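Local atomic coordinates of hypothetical protein (PDB entry 1SFS), a protein that is of unknown function but contains a glycoside hydrolase-like domain and may be a bacterial lysozyme. Residues Gly153-Pro158 / Trp184-Arg189. Numbering follows the deposited sequence.
Sequences GLYADP and WSAAPR
Tyr155 meets Trp184 in a T-shaped pair: the edge of the tyrosine ring is turned to one face of the indole, planes at 70°, and CD1 stands 3.5 Å from CD2 of Trp184. Both rings rise from the same face of the sheet, and their matching torsions, CG anti to the backbone N (chi1 167° for Tyr155, 179° for Trp184), send them the same way from adjacent strands and bring them together. Further out, the phenol passes the methyl of Ala186, whose CB is 3.7 Å from OH, and that hydroxyl hydrogen-bonds Gln216 and Arg219. With an alanine at Trp184, the edge of Tyr155 would probably face a gap and Asn229 OD1 would lose the indole N-H. Strands 151-156 and 182-185, which carry the two rings, are parallel neighbours joined through helices 163-173 and 176-180, a beta-alpha-beta crossover of the glycoside hydrolase-like domain. Trp184 N donates to Leu154 O (2.8 Å), Ala156 N to Trp184 O (3.0 Å), and, just past the second strand, Ala186 N to Ala156 O (2.9 Å). On the other face, Ser185 OG packs against Pro158 CD at 3.3 Å and is hydrogen-bonded to Ala204 O. Beyond the strands, Asp157 OD1 touches the Ala187 methyl and is hydrogen-bonded to Thr159 OG1, while one water accepts from Arg189 NH2 and donates to Asp157 OD2.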
ATOM      1  N   GLY A 153      -7.014   1.931  -1.443  1.00  6.77           N
ATOM      2  CA  GLY A 153      -5.680   2.014  -2.015  1.00  6.71           C
ATOM      3  C   GLY A 153      -5.413   0.837  -2.917  1.00  6.14           C
ATOM      4  O   GLY A 153      -5.959  -0.270  -2.700  1.00  6.84           O
ATOM      5  N   LEU A 154      -4.570   1.026  -3.921  1.00  6.62           N
ATOM      6  CA  LEU A 154      -4.174  -0.019  -4.847  1.00  6.70           C
ATOM      7  C   LEU A 154      -2.656   0.005  -4.949  1.00  6.59           C
ATOM      8  O   LEU A 154      -2.109   1.007  -5.399  1.00  7.63           O
ATOM      9  CB  LEU A 154      -4.793   0.227  -6.224  1.00  7.33           C
ATOM     10  CG  LEU A 154      -6.318   0.262  -6.259  1.00  8.31           C
ATOM     11  CD1 LEU A 154      -6.818   0.914  -7.540  1.00  9.60           C
ATOM     12  CD2 LEU A 154      -6.899  -1.114  -6.086  1.00 10.30           C
ATOM     13  N   TYR A 155      -1.961  -1.045  -4.503  0.55  7.23           N
ATOM     14  CA  TYR A 155      -0.526  -1.243  -4.714  0.55  7.25           C
ATOM     15  C   TYR A 155      -0.425  -2.117  -5.947  0.55  7.79           C
ATOM     16  O   TYR A 155      -0.949  -3.228  -5.970  0.55  8.28           O
ATOM     17  CB  TYR A 155       0.190  -1.937  -3.586  0.55  8.51           C
ATOM     18  CG  TYR A 155       1.591  -2.452  -3.854  0.55  8.13           C
ATOM     19  CD1 TYR A 155       2.700  -1.597  -3.789  0.55  9.39           C
ATOM     20  CD2 TYR A 155       1.840  -3.794  -4.176  0.55 10.98           C
ATOM     21  CE1 TYR A 155       3.993  -2.083  -4.028  0.55 10.04           C
ATOM     22  CE2 TYR A 155       3.107  -4.265  -4.398  0.55 11.07           C
ATOM     23  CZ  TYR A 155       4.178  -3.404  -4.312  0.55 10.36           C
ATOM     24  OH  TYR A 155       5.469  -3.923  -4.581  0.55 11.05           O
ATOM     25  N   ALA A 156       0.285  -1.574  -6.928  1.00  7.82           N
ATOM     26  CA  ALA A 156       0.324  -2.259  -8.217  1.00  8.99           C
ATOM     27  C   ALA A 156       1.439  -1.697  -9.069  1.00  9.08           C
ATOM     28  O   ALA A 156       1.984  -0.633  -8.816  1.00  9.68           O
ATOM     29  CB  ALA A 156      -0.993  -2.126  -8.910  1.00 12.69           C
ATOM     30  N   ASP A 157       1.736  -2.442 -10.123  1.00 10.76           N
ATOM     31  CA  ASP A 157       2.700  -2.041 -11.138  1.00 10.74           C
ATOM     32  C   ASP A 157       1.947  -1.602 -12.383  1.00 10.80           C
ATOM     33  O   ASP A 157       1.381  -2.448 -13.079  1.00 12.10           O
ATOM     34  CB  ASP A 157       3.615  -3.202 -11.457  1.00 13.84           C
ATOM     35  CG  ASP A 157       4.764  -2.869 -12.336  1.00 14.92           C
ATOM     36  OD1 ASP A 157       4.628  -1.867 -13.115  1.00 15.11           O
ATOM     37  OD2 ASP A 157       5.805  -3.567 -12.286  1.00 18.67           O
ATOM     38  N   PRO A 158       1.898  -0.304 -12.618  0.54 11.57           N
ATOM     39  CA  PRO A 158       1.243   0.211 -13.805  0.54 11.89           C
ATOM     40  C   PRO A 158       1.971  -0.075 -15.125  0.54 13.05           C
ATOM     41  O   PRO A 158       1.374   0.392 -16.121  0.54 16.45           O
ATOM     42  CB  PRO A 158       1.236   1.744 -13.601  0.54 14.03           C
ATOM     43  CG  PRO A 158       1.437   1.941 -12.129  0.54 13.12           C
ATOM     44  CD  PRO A 158       2.315   0.786 -11.726  0.54 11.28           C
ATOM     45  N   TRP A 184      -0.361   3.226  -5.037  1.00  6.41           N
ATOM     46  CA  TRP A 184       1.014   3.011  -4.630  1.00  6.48           C
ATOM     47  C   TRP A 184       1.667   2.244  -5.775  1.00  6.38           C
ATOM     48  O   TRP A 184       1.366   1.072  -5.988  1.00  7.64           O
ATOM     49  CB  TRP A 184       1.031   2.231  -3.310  1.00  6.69           C
ATOM     50  CG  TRP A 184       2.377   1.900  -2.741  1.00  7.17           C
ATOM     51  CD1 TRP A 184       3.624   2.208  -3.186  1.00  7.29           C
ATOM     52  CD2 TRP A 184       2.542   1.140  -1.551  1.00  7.47           C
ATOM     53  NE1 TRP A 184       4.569   1.701  -2.326  1.00  8.21           N
ATOM     54  CE2 TRP A 184       3.945   1.033  -1.328  1.00  8.01           C
ATOM     55  CE3 TRP A 184       1.649   0.551  -0.668  1.00  9.72           C
ATOM     56  CZ2 TRP A 184       4.467   0.340  -0.233  1.00  9.55           C
ATOM     57  CZ3 TRP A 184       2.175  -0.132   0.394  1.00 13.33           C
ATOM     58  CH2 TRP A 184       3.564  -0.227   0.596  1.00 12.47           C
ATOM     59  N   SER A 185       2.508   2.934  -6.543  1.00  7.01           N
ATOM     60  CA  SER A 185       3.096   2.353  -7.729  1.00  7.22           C
ATOM     61  C   SER A 185       4.394   1.645  -7.420  1.00  7.88           C
ATOM     62  O   SER A 185       5.263   2.200  -6.732  1.00  8.87           O
ATOM     63  CB  SER A 185       3.363   3.476  -8.738  1.00  8.64           C
ATOM     64  OG  SER A 185       3.969   2.909  -9.875  1.00  9.70           O
ATOM     65  N   ALA A 186       4.556   0.447  -7.970  1.00  8.67           N
ATOM     66  CA  ALA A 186       5.741  -0.368  -7.849  1.00 10.41           C
ATOM     67  C   ALA A 186       6.700  -0.249  -9.012  1.00 10.63           C
ATOM     68  O   ALA A 186       7.543  -1.116  -9.197  1.00 14.53           O
ATOM     69  CB  ALA A 186       5.330  -1.831  -7.647  1.00 13.82           C
ATOM     70  N   ALA A 187       6.638   0.838  -9.774  1.00 10.58           N
ATOM     71  CA  ALA A 187       7.542   1.050 -10.904  1.00 11.62           C
ATOM     72  C   ALA A 187       7.781   2.529 -11.101  1.00 10.68           C
ATOM     73  O   ALA A 187       6.877   3.333 -10.792  1.00 10.76           O
ATOM     74  CB  ALA A 187       6.882   0.510 -12.192  1.00 14.12           C
ATOM     75  N   PRO A 188       8.900   2.917 -11.677  1.00 11.96           N
ATOM     76  CA  PRO A 188      10.077   2.062 -11.909  1.00 12.78           C
ATOM     77  C   PRO A 188      10.772   1.782 -10.595  1.00 12.21           C
ATOM     78  O   PRO A 188      10.409   2.327  -9.537  1.00 12.24           O
ATOM     79  CB  PRO A 188      10.948   2.931 -12.849  1.00 15.16           C
ATOM     80  CG  PRO A 188      10.621   4.308 -12.398  1.00 15.14           C
ATOM     81  CD  PRO A 188       9.153   4.325 -12.050  1.00 12.75           C
ATOM     82  N   ARG A 189      11.788   0.947 -10.629  1.00 13.08           N
ATOM     83  CA  ARG A 189      12.444   0.468  -9.435  1.00 13.36           C
ATOM     84  C   ARG A 189      13.949   0.620  -9.549  1.00 13.48           C
ATOM     85  O   ARG A 189      14.700  -0.347  -9.803  1.00 15.08           O
ATOM     86  CB  ARG A 189      12.060  -1.008  -9.254  1.00 15.87           C
ATOM     87  CG  ARG A 189      12.399  -1.606  -7.929  1.00 16.82           C
ATOM     88  CD  ARG A 189      11.967  -3.081  -7.776  1.00 18.04           C
ATOM     89  NE  ARG A 189      10.549  -3.147  -7.974  1.00 16.44           N
ATOM     90  CZ  ARG A 189       9.838  -4.044  -8.615  1.00 18.27           C
ATOM     91  NH1 ARG A 189      10.392  -5.123  -9.145  1.00 27.66           N
ATOM     92  NH2 ARG A 189       8.525  -3.830  -8.683  1.00 18.50           N
TER
HETATM   93  O   HOH W   1       6.422  -5.262 -10.204  1.00 21.73           O